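Local coordinates for protein lactaldehyde dehydrogenase (Escherichia coli, PDB 2IMP) that catalyses the irreversible NAD-dependent oxidation of L-lactaldehyde to L-lactate in L-fucose and L-rhamnose breakdown, and also oxidises glycolaldehyde, at residues K255-V260 with L430-T435. Sequence-based numbering, arbitrary orientation.
Sequences KAPAIV and LKFGET. With SO4 (sulfate ion), chain B.
Pro257 and Phe432 meet side chain to side chain in the mixed alpha/beta catalytic domain of the aldehyde dehydrogenase fold, where strand 257-260 and strand 434-437 both run parallel to strand 409-416, which lies between them. No hydrogen bond joins 255-260 to 430-435; the evidence for association is two apolar side-chain pairs, and in the first Pro257 and Phe432 approach from opposite directions. The pyrrolidine CD of Pro257 lies 3.6 Å from Phe432 CE2, and Pro257 CG is equally close to Phe432 CZ. Pro257 CD comes in obliquely to the phenyl ring. Phe432 reaches across because its CG stands anti to the carbonyl carbon (chi1 -65°), beside the backbone N. Farther along, Ile259 CD1 faces Leu430 CD2 at 4.4 Å, a looser touch just after helix 420-429. Ala404 of helix 397-405 touches both Pro257 and Leu430, while Ser413 of the intervening strand touches Leu430 and Phe432; all four contacting residues are buried. Arg453 makes a cation-pi contact with Phe432. Pro257 CG and CD would probably lose their aromatic neighbour, and Arg453 its cation-pi partner, if Phe432 were cut back to an alanine. The side chain of Phe432 is about 13 Å from the bound lactate, which places this packing outside the substrate pocket. A sulfate, probably from the crystallisation liquor, sits at the ring's edge, its sulfur in the ring plane; several of its contacts are improbably short, making its exact placement doubtful. Its O4 is modelled 3.1 Å from Phe432 CE2, near the plane of the phenyl ring.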
loop_
_atom_site.group_PDB
_atom_site.type_symbol
_atom_site.label_atom_id
_atom_site.label_comp_id
_atom_site.label_asym_id
_atom_site.label_seq_id
_atom_site.Cartn_x
_atom_site.Cartn_y
_atom_site.Cartn_z
ATOM N N LYS A 255 -20.128 -17.534 17.684
ATOM C CA LYS A 255 -19.805 -18.690 18.527
ATOM C C LYS A 255 -18.309 -19.102 18.429
ATOM O O LYS A 255 -17.987 -20.174 17.914
ATOM C CB LYS A 255 -20.670 -19.888 18.122
ATOM C CG LYS A 255 -21.978 -20.038 18.882
ATOM C CD LYS A 255 -21.748 -20.659 20.254
ATOM C CE LYS A 255 -23.066 -20.913 20.974
ATOM N NZ LYS A 255 -22.877 -21.463 22.347
ATOM N N ALA A 256 -17.424 -18.243 18.927
ATOM C CA ALA A 256 -15.979 -18.486 18.879
ATOM C C ALA A 256 -15.522 -19.900 19.281
ATOM O O ALA A 256 -15.653 -20.292 20.436
ATOM C CB ALA A 256 -15.254 -17.450 19.733
ATOM N N PRO A 257 -14.990 -20.675 18.324
ATOM C CA PRO A 257 -14.548 -22.017 18.700
ATOM C C PRO A 257 -13.056 -22.054 19.099
ATOM O O PRO A 257 -12.240 -21.301 18.565
ATOM C CB PRO A 257 -14.824 -22.826 17.439
ATOM C CG PRO A 257 -14.467 -21.847 16.363
ATOM C CD PRO A 257 -15.120 -20.561 16.858
ATOM N N ALA A 258 -12.734 -22.934 20.041
ATOM C CA ALA A 258 -11.365 -23.122 20.509
ATOM C C ALA A 258 -10.887 -24.579 20.331
ATOM O O ALA A 258 -11.560 -25.513 20.760
ATOM C CB ALA A 258 -11.258 -22.717 21.974
ATOM N N ILE A 259 -9.741 -24.755 19.686
ATOM C CA ILE A 259 -9.195 -26.083 19.453
ATOM C C ILE A 259 -7.940 -26.420 20.291
ATOM O O ILE A 259 -6.885 -25.797 20.138
ATOM C CB ILE A 259 -8.842 -26.281 17.966
ATOM C CG1 ILE A 259 -10.094 -26.097 17.111
ATOM C CG2 ILE A 259 -8.258 -27.671 17.743
ATOM C CD1 ILE A 259 -9.827 -26.181 15.626
ATOM N N VAL A 260 -8.079 -27.408 21.167
ATOM C CA VAL A 260 -6.981 -27.851 22.017
ATOM C C VAL A 260 -6.374 -29.196 21.559
ATOM O O VAL A 260 -6.991 -30.244 21.719
ATOM C CB VAL A 260 -7.450 -28.018 23.481
ATOM C CG1 VAL A 260 -6.254 -28.317 24.383
ATOM C CG2 VAL A 260 -8.184 -26.764 23.940
ATOM N N LEU A 430 -9.107 -22.904 8.935
ATOM C CA LEU A 430 -10.117 -22.152 9.678
ATOM C C LEU A 430 -10.724 -20.949 8.905
ATOM O O LEU A 430 -10.011 -20.035 8.490
ATOM C CB LEU A 430 -9.525 -21.676 11.015
ATOM C CG LEU A 430 -9.340 -22.798 12.046
ATOM C CD1 LEU A 430 -8.559 -22.316 13.252
ATOM C CD2 LEU A 430 -10.706 -23.300 12.473
ATOM N N LYS A 431 -12.038 -20.966 8.726
ATOM C CA LYS A 431 -12.718 -19.893 8.011
ATOM C C LYS A 431 -13.297 -18.792 8.941
ATOM O O LYS A 431 -14.507 -18.674 9.119
ATOM C CB LYS A 431 -13.815 -20.497 7.130
ATOM C CG LYS A 431 -13.260 -21.473 6.099
ATOM C CD LYS A 431 -14.351 -22.246 5.376
ATOM C CE LYS A 431 -13.740 -23.302 4.457
ATOM N NZ LYS A 431 -14.746 -24.186 3.802
ATOM N N PHE A 432 -12.394 -18.008 9.522
ATOM C CA PHE A 432 -12.748 -16.934 10.438
ATOM C C PHE A 432 -11.969 -15.624 10.198
ATOM O O PHE A 432 -10.869 -15.642 9.649
ATOM C CB PHE A 432 -12.526 -17.396 11.888
ATOM C CG PHE A 432 -13.434 -18.516 12.320
ATOM C CD1 PHE A 432 -13.257 -19.806 11.827
ATOM C CD2 PHE A 432 -14.508 -18.267 13.169
ATOM C CE1 PHE A 432 -14.129 -20.829 12.184
ATOM C CE2 PHE A 432 -15.385 -19.288 13.531
ATOM C CZ PHE A 432 -15.201 -20.564 13.031
ATOM N N GLY A 433 -12.550 -14.504 10.609
ATOM C CA GLY A 433 -11.889 -13.222 10.428
ATOM C C GLY A 433 -10.681 -13.094 11.338
ATOM O O GLY A 433 -9.810 -12.248 11.119
ATOM N N GLU A 434 -10.635 -13.936 12.364
ATOM C CA GLU A 434 -9.536 -13.935 13.317
ATOM C C GLU A 434 -9.179 -15.330 13.869
ATOM O O GLU A 434 -10.060 -16.150 14.150
ATOM C CB GLU A 434 -9.854 -13.029 14.512
ATOM C CG GLU A 434 -10.187 -11.590 14.173
ATOM C CD GLU A 434 -10.582 -10.789 15.404
ATOM O OE1 GLU A 434 -11.198 -11.375 16.321
ATOM O OE2 GLU A 434 -10.288 -9.577 15.445
ATOM N N THR A 435 -7.884 -15.578 14.013
ATOM C CA THR A 435 -7.402 -16.830 14.567
ATOM C C THR A 435 -6.274 -16.613 15.589
ATOM O O THR A 435 -5.188 -16.145 15.237
ATOM C CB THR A 435 -6.873 -17.790 13.474
ATOM O OG1 THR A 435 -7.932 -18.141 12.577
ATOM C CG2 THR A 435 -6.332 -19.069 14.113
HETATM S S SO4 B . -17.387 -16.726 15.673
HETATM O O1 SO4 B . -18.841 -16.911 15.743
HETATM O O2 SO4 B . -17.024 -15.435 16.287
HETATM O O3 SO4 B . -16.705 -17.826 16.358
HETATM O O4 SO4 B . -16.984 -16.774 14.269
#